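Local structure of adhesion G-protein coupled receptor G6 (Danio rerio, 6V55) at residues A[466-471]-A[482-487]; A[450-455]-A[494-499]; A[140-145]-A[240-245]. The protein is an adhesion G-protein coupled receptor with a multidomain, calcium-binding extracellular region, and probably acts in cell adhesion and myelination. All blocks are in the same frame, centred on the assembly; numbering follows the deposited sequence.

Interaction 1: A[466-471]-A[482-487]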
ATOM      1  N   THR A 466      22.712   2.109   5.929  1.00 28.64           N
ATOM      2  CA  THR A 466      23.521   2.522   4.755  1.00 30.71           C
ATOM      3  C   THR A 466      22.709   2.597   3.456  1.00 32.09           C
ATOM      4  O   THR A 466      23.284   2.806   2.385  1.00 38.32           O
ATOM      5  CB  THR A 466      24.792   1.677   4.522  1.00 29.81           C
ATOM      6  OG1 THR A 466      24.436   0.454   3.876  1.00 28.17           O
ATOM      7  CG2 THR A 466      25.566   1.385   5.837  1.00 19.90           C
ATOM      8  N   VAL A 467      21.381   2.492   3.520  1.00 29.42           N
ATOM      9  CA  VAL A 467      20.513   2.724   2.367  1.00 30.49           C
ATOM     10  C   VAL A 467      20.301   4.224   2.221  1.00 32.90           C
ATOM     11  O   VAL A 467      20.029   4.912   3.212  1.00 32.42           O
ATOM     12  CB  VAL A 467      19.170   1.989   2.546  1.00 29.08           C
ATOM     13  CG1 VAL A 467      18.063   2.526   1.640  1.00 29.89           C
ATOM     14  CG2 VAL A 467      19.351   0.503   2.367  1.00 28.16           C
ATOM     15  N   THR A 468      20.454   4.741   0.997  1.00 34.68           N
ATOM     16  CA  THR A 468      20.061   6.103   0.657  1.00 30.81           C
ATOM     17  C   THR A 468      18.745   6.066  -0.113  1.00 28.16           C
ATOM     18  O   THR A 468      18.610   5.300  -1.075  1.00 28.86           O
ATOM     19  CB  THR A 468      21.164   6.786  -0.158  1.00 26.82           C
ATOM     20  OG1 THR A 468      22.303   6.972   0.683  1.00 26.04           O
ATOM     21  CG2 THR A 468      20.716   8.153  -0.686  1.00 28.01           C
ATOM     22  N   GLN A 469      17.772   6.869   0.326  1.00 22.23           N
ATOM     23  CA  GLN A 469      16.473   6.969  -0.327  1.00 20.52           C
ATOM     24  C   GLN A 469      16.335   8.283  -1.078  1.00 22.70           C
ATOM     25  O   GLN A 469      16.874   9.302  -0.662  1.00 26.16           O
ATOM     26  CB  GLN A 469      15.348   6.878   0.690  1.00 18.49           C
ATOM     27  CG  GLN A 469      15.343   5.585   1.391  1.00 19.87           C
ATOM     28  CD  GLN A 469      14.350   4.621   0.806  1.00 25.84           C
ATOM     29  OE1 GLN A 469      13.820   4.827  -0.301  1.00 33.19           O
ATOM     30  NE2 GLN A 469      14.084   3.544   1.543  1.00 23.38           N
ATOM     31  N   TYR A 470      15.547   8.266  -2.151  1.00 26.48           N
ATOM     32  CA  TYR A 470      15.335   9.436  -2.993  1.00 24.76           C
ATOM     33  C   TYR A 470      13.855   9.765  -2.998  1.00 25.44           C
ATOM     34  O   TYR A 470      13.021   8.861  -3.124  1.00 28.81           O
ATOM     35  CB  TYR A 470      15.834   9.197  -4.418  1.00 18.38           C
ATOM     36  CG  TYR A 470      17.316   8.947  -4.476  1.00 21.45           C
ATOM     37  CD1 TYR A 470      17.826   7.657  -4.352  1.00 20.89           C
ATOM     38  CD2 TYR A 470      18.208  10.002  -4.639  1.00 23.37           C
ATOM     39  CE1 TYR A 470      19.178   7.417  -4.373  1.00 22.53           C
ATOM     40  CE2 TYR A 470      19.573   9.774  -4.681  1.00 25.88           C
ATOM     41  CZ  TYR A 470      20.044   8.473  -4.550  1.00 27.59           C
ATOM     42  OH  TYR A 470      21.394   8.213  -4.582  1.00 33.36           O
ATOM     43  N   VAL A 471      13.529  11.042  -2.823  1.00 21.94           N
ATOM     44  CA  VAL A 471      12.155  11.532  -2.895  1.00 23.37           C
ATOM     45  C   VAL A 471      12.133  12.691  -3.897  1.00 27.31           C
ATOM     46  O   VAL A 471      13.193  13.239  -4.246  1.00 28.18           O
ATOM     47  CB  VAL A 471      11.625  11.968  -1.507  1.00 22.40           C
ATOM     48  CG1 VAL A 471      11.608  10.807  -0.510  1.00 21.17           C
ATOM     49  CG2 VAL A 471      12.404  13.125  -1.011  1.00 21.55           C
ATOM     50  N   SER A 482      17.848  13.525  -1.362  1.00 27.24           N
ATOM     51  CA  SER A 482      18.295  12.236  -0.837  1.00 24.88           C
ATOM     52  C   SER A 482      18.607  12.335   0.648  1.00 22.87           C
ATOM     53  O   SER A 482      18.951  13.404   1.150  1.00 18.22           O
ATOM     54  CB  SER A 482      19.522  11.693  -1.578  1.00 22.16           C
ATOM     55  OG  SER A 482      20.686  12.364  -1.141  1.00 27.45           O
ATOM     56  N   ARG A 483      18.451  11.203   1.345  1.00 27.34           N
ATOM     57  CA  ARG A 483      18.740  11.062   2.774  1.00 25.12           C
ATOM     58  C   ARG A 483      19.258   9.654   3.034  1.00 27.68           C
ATOM     59  O   ARG A 483      18.744   8.686   2.468  1.00 24.63           O
ATOM     60  CB  ARG A 483      17.509  11.316   3.655  1.00 20.15           C
ATOM     61  CG  ARG A 483      17.823  11.904   5.011  1.00 23.92           C
ATOM     62  CD  ARG A 483      16.571  12.106   5.856  1.00 24.94           C
ATOM     63  NE  ARG A 483      16.838  12.796   7.120  1.00 25.64           N
ATOM     64  CZ  ARG A 483      15.949  12.902   8.111  1.00 27.00           C
ATOM     65  NH1 ARG A 483      14.745  12.345   7.986  1.00 24.14           N
ATOM     66  NH2 ARG A 483      16.259  13.554   9.229  1.00 28.71           N
ATOM     67  N   THR A 484      20.272   9.540   3.894  1.00 32.44           N
ATOM     68  CA  THR A 484      20.924   8.263   4.170  1.00 26.61           C
ATOM     69  C   THR A 484      20.692   7.859   5.619  1.00 22.62           C
ATOM     70  O   THR A 484      20.841   8.681   6.532  1.00 29.06           O
ATOM     71  CB  THR A 484      22.426   8.337   3.869  1.00 28.09           C
ATOM     72  OG1 THR A 484      22.608   8.799   2.528  1.00 32.71           O
ATOM     73  CG2 THR A 484      23.086   6.960   3.989  1.00 29.26           C
ATOM     74  N   CYS A 485      20.286   6.606   5.814  1.00 18.59           N
ATOM     75  CA  CYS A 485      20.217   5.955   7.119  1.00 22.20           C
ATOM     76  C   CYS A 485      21.624   5.477   7.490  1.00 30.78           C
ATOM     77  O   CYS A 485      22.098   4.465   6.969  1.00 27.53           O
ATOM     78  CB  CYS A 485      19.233   4.790   7.051  1.00 23.08           C
ATOM     79  SG  CYS A 485      18.974   3.927   8.611  0.57 18.67           S
ATOM     80  N   MET A 486      22.291   6.189   8.413  1.00 35.92           N
ATOM     81  CA  MET A 486      23.690   5.956   8.784  1.00 31.54           C
ATOM     82  C   MET A 486      23.813   5.136  10.067  1.00 32.54           C
ATOM     83  O   MET A 486      22.885   5.055  10.874  1.00 32.36           O
ATOM     84  CB  MET A 486      24.426   7.278   8.997  1.00 28.35           C
ATOM     85  CG  MET A 486      24.248   8.267   7.900  1.00 27.38           C
ATOM     86  SD  MET A 486      25.691   8.372   6.848  0.73 31.11           S
ATOM     87  CE  MET A 486      26.887   9.073   7.990  1.00 33.84           C
ATOM     88  N   ILE A 487      25.009   4.580  10.281  1.00 35.88           N
ATOM     89  CA  ILE A 487      25.353   3.874  11.516  1.00 36.14           C
ATOM     90  C   ILE A 487      26.237   4.756  12.394  1.00 35.42           C
ATOM     91  O   ILE A 487      27.358   5.121  12.003  1.00 32.55           O
ATOM     92  CB  ILE A 487      26.061   2.552  11.231  1.00 33.43           C
ATOM     93  CG1 ILE A 487      25.098   1.625  10.529  1.00 32.94           C
ATOM     94  CG2 ILE A 487      26.561   1.928  12.519  1.00 31.43           C
ATOM     95  CD1 ILE A 487      25.799   0.571   9.862  1.00 32.51           C
TER
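Thr466, Ser482 and Thr468 each lose more surface than any other residue where segments 466-471 and 482-487 run antiparallel. At one end Thr466, whose backbone takes a left-handed conformation, sends its N to Cys485 O at 2.6 Å, nearly in line with the carbonyl; its CB points away from segment 482-487, yet CG2 still brushes Ile487 CD1. Cys485 N returns a bond to Val467 O, and further along Gln469 and Arg483 exchange N-H and C=O both ways as a hydrogen-bonded pair.

Thr468 faces Thr484 in a non-hydrogen-bonded pair, where the side chains make the link: the two OG1 atoms stand 2.6 Å apart and share one hydrogen bond. Each hydroxyl lies beside its own backbone N (chi1 -67° in Thr468, -54° in Thr484), which brings the oxygens together. Thr468 CG2 turns the other way, to Ser482 CB at 3.8 Å. That same CB meets Tyr470 CE2 at 3.6 Å, obliquely to the ring, while a glycan sugar touches Ser482. With an alanine at Thr468, the Thr484 hydroxyl would probably lose its mate across the strands and a gap would open beside Ser482.

The opposite face carries Gln469, bonded to Ser463, and Arg483, salt-bridged to Asp452. The hairpin is therefore zipped by its backbone and stitched by hydroxyls on the threonine face, with Cys485, disulfide-bonded to Cys449, fastening it covalently.

Interaction 2: A[450-455]-A[494-499]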
ATOM      1  N   GLN A 450      13.365   4.855  11.024  1.00 28.89           N
ATOM      2  CA  GLN A 450      11.925   4.903  10.846  1.00 29.54           C
ATOM      3  C   GLN A 450      11.556   5.890   9.749  1.00 26.09           C
ATOM      4  O   GLN A 450      12.346   6.769   9.384  1.00 23.45           O
ATOM      5  CB  GLN A 450      11.231   5.294  12.155  1.00 33.92           C
ATOM      6  CG  GLN A 450      11.334   4.235  13.243  1.00 41.64           C
ATOM      7  CD  GLN A 450      10.715   2.895  12.832  1.00 46.78           C
ATOM      8  OE1 GLN A 450      11.420   1.997  12.374  1.00 50.62           O
ATOM      9  NE2 GLN A 450       9.403   2.757  13.009  1.00 47.82           N
ATOM     10  N   ALA A 451      10.354   5.700   9.197  1.00 25.13           N
ATOM     11  CA  ALA A 451       9.769   6.680   8.293  1.00 23.68           C
ATOM     12  C   ALA A 451       9.582   8.012   9.003  1.00 27.12           C
ATOM     13  O   ALA A 451       9.199   8.045  10.175  1.00 27.50           O
ATOM     14  CB  ALA A 451       8.437   6.181   7.765  1.00 17.82           C
ATOM     15  N   ASP A 452       9.889   9.109   8.299  1.00 29.16           N
ATOM     16  CA  ASP A 452      10.140  10.398   8.943  1.00 27.98           C
ATOM     17  C   ASP A 452      10.030  11.528   7.921  1.00 26.70           C
ATOM     18  O   ASP A 452      10.653  11.456   6.857  1.00 26.94           O
ATOM     19  CB  ASP A 452      11.535  10.397   9.586  1.00 26.81           C
ATOM     20  CG  ASP A 452      11.877  11.717  10.237  1.00 29.46           C
ATOM     21  OD1 ASP A 452      11.123  12.108  11.158  1.00 30.07           O
ATOM     22  OD2 ASP A 452      12.888  12.363   9.841  1.00 28.06           O
ATOM     23  N   GLU A 453       9.257  12.574   8.243  1.00 24.70           N
ATOM     24  CA  GLU A 453       9.071  13.721   7.346  1.00 27.12           C
ATOM     25  C   GLU A 453       9.957  14.876   7.812  1.00 28.73           C
ATOM     26  O   GLU A 453       9.647  15.547   8.804  1.00 29.44           O
ATOM     27  CB  GLU A 453       7.605  14.139   7.292  1.00 29.46           C
ATOM     28  CG  GLU A 453       7.297  15.394   6.442  1.00 31.03           C
ATOM     29  CD  GLU A 453       5.816  15.485   6.076  1.00 35.19           C
ATOM     30  OE1 GLU A 453       5.421  16.375   5.270  1.00 32.97           O
ATOM     31  OE2 GLU A 453       5.043  14.640   6.589  1.00 39.15           O
ATOM     32  N   PHE A 454      11.073  15.095   7.101  1.00 26.37           N
ATOM     33  CA  PHE A 454      11.930  16.248   7.373  1.00 27.33           C
ATOM     34  C   PHE A 454      12.629  16.688   6.087  1.00 27.24           C
ATOM     35  O   PHE A 454      13.260  15.858   5.419  1.00 29.60           O
ATOM     36  CB  PHE A 454      12.975  15.987   8.459  1.00 31.19           C
ATOM     37  CG  PHE A 454      13.873  17.174   8.702  1.00 30.60           C
ATOM     38  CD1 PHE A 454      13.346  18.364   9.218  1.00 33.40           C
ATOM     39  CD2 PHE A 454      15.219  17.126   8.358  1.00 25.08           C
ATOM     40  CE1 PHE A 454      14.151  19.476   9.407  1.00 28.89           C
ATOM     41  CE2 PHE A 454      16.032  18.223   8.555  1.00 26.59           C
ATOM     42  CZ  PHE A 454      15.497  19.402   9.076  1.00 28.09           C
ATOM     43  N   PRO A 455      12.449  17.956   5.644  1.00 23.33           N
ATOM     44  CA  PRO A 455      11.462  18.926   6.133  1.00 24.27           C
ATOM     45  C   PRO A 455      10.054  18.607   5.609  1.00 30.09           C
ATOM     46  O   PRO A 455       9.836  17.473   5.152  1.00 38.16           O
ATOM     47  CB  PRO A 455      11.971  20.257   5.577  1.00 21.76           C
ATOM     48  CG  PRO A 455      12.652  19.896   4.327  1.00 20.80           C
ATOM     49  CD  PRO A 455      13.282  18.536   4.573  1.00 20.82           C
ATOM     50  N   SER A 494      21.377   3.214  14.758  1.00 25.99           N
ATOM     51  CA  SER A 494      21.230   3.907  13.490  1.00 24.36           C
ATOM     52  C   SER A 494      20.514   5.244  13.662  1.00 29.44           C
ATOM     53  O   SER A 494      19.744   5.456  14.610  1.00 27.23           O
ATOM     54  CB  SER A 494      20.455   3.059  12.499  1.00 25.70           C
ATOM     55  OG  SER A 494      19.162   2.825  13.018  1.00 28.78           O
ATOM     56  N   PHE A 495      20.766   6.149  12.718  1.00 31.01           N
ATOM     57  CA  PHE A 495      20.177   7.477  12.767  1.00 29.83           C
ATOM     58  C   PHE A 495      20.059   8.015  11.347  1.00 31.31           C
ATOM     59  O   PHE A 495      20.877   7.697  10.476  1.00 33.01           O
ATOM     60  CB  PHE A 495      21.004   8.428  13.645  1.00 18.82           C
ATOM     61  CG  PHE A 495      22.297   8.885  13.013  1.00 20.78           C
ATOM     62  CD1 PHE A 495      23.408   8.054  13.001  1.00 23.45           C
ATOM     63  CD2 PHE A 495      22.417  10.159  12.455  1.00 18.90           C
ATOM     64  CE1 PHE A 495      24.609   8.475  12.428  1.00 23.25           C
ATOM     65  CE2 PHE A 495      23.619  10.575  11.867  1.00 19.03           C
ATOM     66  CZ  PHE A 495      24.704   9.736  11.855  1.00 19.20           C
ATOM     67  N   TRP A 496      19.056   8.858  11.131  1.00 27.20           N
ATOM     68  CA  TRP A 496      18.959   9.563   9.864  1.00 23.65           C
ATOM     69  C   TRP A 496      19.996  10.671   9.806  1.00 25.31           C
ATOM     70  O   TRP A 496      19.993  11.578  10.645  1.00 30.54           O
ATOM     71  CB  TRP A 496      17.580  10.186   9.697  1.00 20.04           C
ATOM     72  CG  TRP A 496      16.492   9.337   9.096  1.00 20.25           C
ATOM     73  CD1 TRP A 496      15.291   9.029   9.678  1.00 18.00           C
ATOM     74  CD2 TRP A 496      16.464   8.745   7.776  1.00 22.31           C
ATOM     75  NE1 TRP A 496      14.534   8.265   8.820  1.00 19.51           N
ATOM     76  CE2 TRP A 496      15.224   8.073   7.650  1.00 20.32           C
ATOM     77  CE3 TRP A 496      17.373   8.696   6.703  1.00 22.26           C
ATOM     78  CZ2 TRP A 496      14.866   7.362   6.491  1.00 17.98           C
ATOM     79  CZ3 TRP A 496      17.012   7.999   5.546  1.00 20.37           C
ATOM     80  CH2 TRP A 496      15.769   7.336   5.457  1.00 18.05           C
ATOM     81  N   ALA A 497      20.830  10.656   8.765  1.00 23.92           N
ATOM     82  CA  ALA A 497      21.608  11.844   8.424  1.00 24.04           C
ATOM     83  C   ALA A 497      20.713  12.969   7.897  1.00 31.11           C
ATOM     84  O   ALA A 497      19.501  12.818   7.691  1.00 32.75           O
ATOM     85  CB  ALA A 497      22.666  11.531   7.372  1.00 18.68           C
ATOM     86  N   LEU A 498      21.345  14.111   7.653  1.00 32.22           N
ATOM     87  CA  LEU A 498      20.647  15.264   7.117  1.00 28.89           C
ATOM     88  C   LEU A 498      20.271  15.027   5.655  1.00 29.17           C
ATOM     89  O   LEU A 498      21.015  14.364   4.920  1.00 31.73           O
ATOM     90  CB  LEU A 498      21.528  16.494   7.225  1.00 28.08           C
ATOM     91  CG  LEU A 498      21.451  17.315   8.508  1.00 27.58           C
ATOM     92  CD1 LEU A 498      22.338  18.509   8.289  1.00 27.61           C
ATOM     93  CD2 LEU A 498      20.015  17.759   8.867  1.00 23.92           C
ATOM     94  N   PRO A 499      19.107  15.508   5.223  1.00 26.69           N
ATOM     95  CA  PRO A 499      18.747  15.395   3.809  1.00 26.42           C
ATOM     96  C   PRO A 499      19.575  16.329   2.934  1.00 28.50           C
ATOM     97  O   PRO A 499      19.891  17.456   3.320  1.00 29.77           O
ATOM     98  CB  PRO A 499      17.264  15.782   3.788  1.00 25.03           C
ATOM     99  CG  PRO A 499      17.051  16.574   5.009  1.00 26.29           C
ATOM    100  CD  PRO A 499      17.985  16.011   6.034  1.00 27.84           C
TER
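Gln450 uses its backbone rather than its side chain to hold Trp496: its O accepts the indole NE1 at 2.7 Å. The N-H...O angle is 160°, the donor sits almost straight out from the carbonyl, and the oxygen lies at the ring edge, in the indole plane, so the bond helps to fix how the ring is turned.

Two residues on, Asp452 runs past the same ring in the opposite direction. Its CB comes within 3.8 Å of Trp496 NE1, at a slant to the ring, and its carboxylate plane is tilted 28° from the indole. The charge is met by Arg483, which forms a salt bridge with OD2 and also makes a cation-pi contact with Trp496; the arginine thus ties acid and indole together.

Phe454, with CG anti to the backbone N (chi1 178°), extends toward segment 494-499 and offers a ring edge. Pro499 CD lies near the ring plane, 3.8 Å from Phe454 CD2, and the two side chains cross at about a right angle. On the same edge Leu498 CD2 approaches Phe454 CE2 at 4.0 Å. Pro455 follows a cis peptide bond, and its CD rests more loosely on Pro499 CG, at 4.3 Å.

No helix takes part. Strand 452-453 pairs with strand 459-460, whose Trp460 donates NE1 to Phe454 O, while Trp496 belongs to strand 493-496, an outermost strand of the three-stranded sheet; the contact lays the small hairpin against that sheet, with Arg483 of strand 480-488 between them.

Interaction 3: A[140-145]-A[240-245]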
ATOM      1  N   ILE A 140     -15.809 -44.451   0.135  1.00 44.10           N
ATOM      2  CA  ILE A 140     -14.832 -45.463  -0.251  1.00 40.72           C
ATOM      3  C   ILE A 140     -15.560 -46.604  -0.951  1.00 37.60           C
ATOM      4  O   ILE A 140     -16.419 -47.259  -0.335  1.00 37.18           O
ATOM      5  CB  ILE A 140     -14.034 -45.978   0.958  1.00 39.18           C
ATOM      6  CG1 ILE A 140     -13.245 -44.838   1.601  1.00 39.38           C
ATOM      7  CG2 ILE A 140     -13.090 -47.080   0.537  1.00 32.95           C
ATOM      8  CD1 ILE A 140     -12.747 -45.188   2.971  1.00 40.48           C
ATOM      9  N   PRO A 141     -15.233 -46.899  -2.210  1.00 33.67           N
ATOM     10  CA  PRO A 141     -15.971 -47.908  -2.969  1.00 34.28           C
ATOM     11  C   PRO A 141     -15.656 -49.322  -2.509  1.00 35.67           C
ATOM     12  O   PRO A 141     -14.899 -49.557  -1.571  1.00 37.37           O
ATOM     13  CB  PRO A 141     -15.475 -47.694  -4.400  1.00 34.73           C
ATOM     14  CG  PRO A 141     -14.129 -47.102  -4.241  1.00 32.26           C
ATOM     15  CD  PRO A 141     -14.245 -46.205  -3.054  1.00 32.01           C
ATOM     16  N   VAL A 142     -16.287 -50.269  -3.195  1.00 37.29           N
ATOM     17  CA  VAL A 142     -15.913 -51.667  -3.098  1.00 35.88           C
ATOM     18  C   VAL A 142     -14.547 -51.848  -3.743  1.00 35.22           C
ATOM     19  O   VAL A 142     -14.316 -51.363  -4.858  1.00 34.33           O
ATOM     20  CB  VAL A 142     -16.997 -52.533  -3.752  1.00 35.33           C
ATOM     21  CG1 VAL A 142     -16.481 -53.920  -4.094  1.00 35.95           C
ATOM     22  CG2 VAL A 142     -18.212 -52.595  -2.818  1.00 35.63           C
ATOM     23  N   LEU A 143     -13.623 -52.497  -3.020  1.00 37.36           N
ATOM     24  CA  LEU A 143     -12.246 -52.690  -3.461  1.00 35.06           C
ATOM     25  C   LEU A 143     -11.962 -54.179  -3.655  1.00 35.78           C
ATOM     26  O   LEU A 143     -12.151 -54.991  -2.737  1.00 36.38           O
ATOM     27  CB  LEU A 143     -11.259 -52.072  -2.467  1.00 34.83           C
ATOM     28  CG  LEU A 143     -11.232 -50.537  -2.364  1.00 34.05           C
ATOM     29  CD1 LEU A 143     -10.496 -50.090  -1.119  1.00 33.98           C
ATOM     30  CD2 LEU A 143     -10.625 -49.880  -3.606  1.00 33.47           C
ATOM     31  N   THR A 144     -11.537 -54.530  -4.868  1.00 35.74           N
ATOM     32  CA  THR A 144     -10.920 -55.815  -5.164  1.00 36.32           C
ATOM     33  C   THR A 144      -9.463 -55.658  -5.575  1.00 36.06           C
ATOM     34  O   THR A 144      -8.834 -56.644  -5.984  1.00 36.47           O
ATOM     35  CB  THR A 144     -11.703 -56.547  -6.261  1.00 36.59           C
ATOM     36  OG1 THR A 144     -11.965 -55.660  -7.358  1.00 35.98           O
ATOM     37  CG2 THR A 144     -13.004 -57.045  -5.704  1.00 37.05           C
ATOM     38  N   ALA A 145      -8.930 -54.437  -5.474  1.00 35.39           N
ATOM     39  CA  ALA A 145      -7.561 -54.037  -5.764  1.00 35.04           C
ATOM     40  C   ALA A 145      -7.345 -52.622  -5.234  1.00 46.19           C
ATOM     41  O   ALA A 145      -8.257 -51.793  -5.268  1.00 34.01           O
ATOM     42  CB  ALA A 145      -7.229 -54.080  -7.262  1.00 34.82           C
ATOM     43  N   ILE A 240     -10.203 -64.737  -1.339  1.00 43.68           N
ATOM     44  CA  ILE A 240     -11.562 -64.985  -0.884  1.00 43.66           C
ATOM     45  C   ILE A 240     -12.302 -63.685  -0.530  1.00 43.19           C
ATOM     46  O   ILE A 240     -13.534 -63.624  -0.602  1.00 46.02           O
ATOM     47  CB  ILE A 240     -11.417 -65.965   0.303  1.00 42.89           C
ATOM     48  CG1 ILE A 240     -10.776 -67.241  -0.202  1.00 43.47           C
ATOM     49  CG2 ILE A 240     -12.690 -66.368   0.956  1.00 43.35           C
ATOM     50  CD1 ILE A 240     -11.536 -67.915  -1.334  1.00 43.69           C
ATOM     51  N   TYR A 241     -11.583 -62.613  -0.225  1.00 40.92           N
ATOM     52  CA  TYR A 241     -12.184 -61.452   0.408  1.00 40.44           C
ATOM     53  C   TYR A 241     -12.368 -60.301  -0.566  1.00 39.64           C
ATOM     54  O   TYR A 241     -11.628 -60.140  -1.537  1.00 39.31           O
ATOM     55  CB  TYR A 241     -11.348 -60.987   1.597  1.00 40.35           C
ATOM     56  CG  TYR A 241     -11.259 -62.054   2.646  1.00 44.14           C
ATOM     57  CD1 TYR A 241     -12.369 -62.388   3.416  1.00 43.76           C
ATOM     58  CD2 TYR A 241     -10.071 -62.763   2.846  1.00 47.40           C
ATOM     59  CE1 TYR A 241     -12.293 -63.389   4.379  1.00 46.11           C
ATOM     60  CE2 TYR A 241      -9.985 -63.763   3.803  1.00 47.38           C
ATOM     61  CZ  TYR A 241     -11.100 -64.067   4.565  1.00 49.12           C
ATOM     62  OH  TYR A 241     -11.022 -65.060   5.513  1.00 54.82           O
ATOM     63  N   THR A 242     -13.372 -59.492  -0.272  1.00 39.68           N
ATOM     64  CA  THR A 242     -13.662 -58.269  -0.997  1.00 42.35           C
ATOM     65  C   THR A 242     -13.851 -57.176   0.040  1.00 39.33           C
ATOM     66  O   THR A 242     -14.525 -57.393   1.052  1.00 40.49           O
ATOM     67  CB  THR A 242     -14.926 -58.441  -1.862  1.00 44.76           C
ATOM     68  OG1 THR A 242     -14.755 -59.553  -2.757  1.00 40.78           O
ATOM     69  CG2 THR A 242     -15.239 -57.181  -2.657  1.00 37.81           C
ATOM     70  N   LEU A 243     -13.243 -56.021  -0.183  1.00 37.47           N
ATOM     71  CA  LEU A 243     -13.408 -54.918   0.753  1.00 37.07           C
ATOM     72  C   LEU A 243     -14.701 -54.184   0.414  1.00 36.72           C
ATOM     73  O   LEU A 243     -14.838 -53.659  -0.692  1.00 36.26           O
ATOM     74  CB  LEU A 243     -12.194 -53.992   0.689  1.00 36.47           C
ATOM     75  CG  LEU A 243     -10.824 -54.674   0.822  1.00 36.74           C
ATOM     76  CD1 LEU A 243      -9.682 -53.672   0.692  1.00 36.10           C
ATOM     77  CD2 LEU A 243     -10.733 -55.429   2.134  1.00 37.39           C
ATOM     78  N   GLN A 244     -15.651 -54.161   1.348  1.00 36.97           N
ATOM     79  CA  GLN A 244     -16.961 -53.608   1.042  1.00 36.73           C
ATOM     80  C   GLN A 244     -16.951 -52.081   1.061  1.00 41.52           C
ATOM     81  O   GLN A 244     -16.001 -51.432   1.513  1.00 40.81           O
ATOM     82  CB  GLN A 244     -18.015 -54.119   2.018  1.00 37.78           C
ATOM     83  CG  GLN A 244     -18.832 -55.327   1.526  1.00 40.20           C
ATOM     84  CD  GLN A 244     -19.632 -55.070   0.241  1.00 44.79           C
ATOM     85  OE1 GLN A 244     -20.124 -53.961  -0.008  1.00 37.01           O
ATOM     86  NE2 GLN A 244     -19.782 -56.119  -0.575  1.00 48.52           N
ATOM     87  N   SER A 245     -18.054 -51.516   0.569  1.00 43.16           N
ATOM     88  CA  SER A 245     -18.252 -50.078   0.479  1.00 41.75           C
ATOM     89  C   SER A 245     -18.436 -49.445   1.856  1.00 36.60           C
ATOM     90  O   SER A 245     -18.643 -50.127   2.872  1.00 36.04           O
ATOM     91  CB  SER A 245     -19.482 -49.759  -0.370  1.00 45.92           C
ATOM     92  OG  SER A 245     -19.141 -49.561  -1.726  1.00 50.54           O
TER
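Leu243 O is approached by two neighbouring residues of segment 140-145: Leu143 N donates to it at 2.9 Å with an N-H...O angle of 164°, and Val142 CA adds a C-H...O contact at 3.3 Å. Leu243 N answers with a bond to Leu143 O at 3.0 Å. Both donors lie in the plane of the carbonyl they reach, and together they make an isolated antiparallel bridge of the hydrogen-bonded kind between two loops that are otherwise irregular.

The paired leucines are buried and cross obliquely, their CB atoms 3.8 Å apart. In each, CG sits beside the backbone N (chi1 -69° in Leu143, -51° in Leu243), and the CD1 methyls come together farther out. Leu143 goes on to touch Asp277, which belongs to another loop.

A more exposed row of side chains flanks the bridge. Thr242 CG2 receives Val142 CG1 at 3.8 Å and lies alongside Thr144 CG2, the two threonines pointing the same way, while Thr242 OG1 is bonded to Lys217 NZ. The second branch of Val142, CG2, packs on Ser245 OG at 3.4 Å and also meets Gln244 OE1. That amide oxygen is itself held by Ser245 N, whose rather long 3.3 Å bond arrives from above the carbonyl plane.

Beyond the bridge, a further backbone hydrogen bond links Ile140 to Gly246. One loop leads into strand 145-154 of the six-stranded sheet and the other into strand 248-251 of the five-stranded sheet, so the bridge joins chain segments entering both layers, an arrangement in keeping with the two-sheet, concanavalin-like sandwich of the pentraxin family.

Interactions 1 and 2 belong to one compact, disulfide-linked unit, their centres 8 Å apart. Arg483 connects them, reaching from the hairpin of interaction 1 to Asp452 and to Ala497 O, and strands 480-488 and 493-496 are neighbours in one sheet. Interaction 1 is partly buried and rests on regular strand bonding; interaction 2 lies at the surface and relies on an indole bond and on proline and phenylalanine contacts. Interaction 3 is remote, about 70 Å from interaction 1 between centres, in the pentraxin-family region. It too is partly buried, but it joins loops, with a single bridge over two buried leucines in place of a continuous ladder.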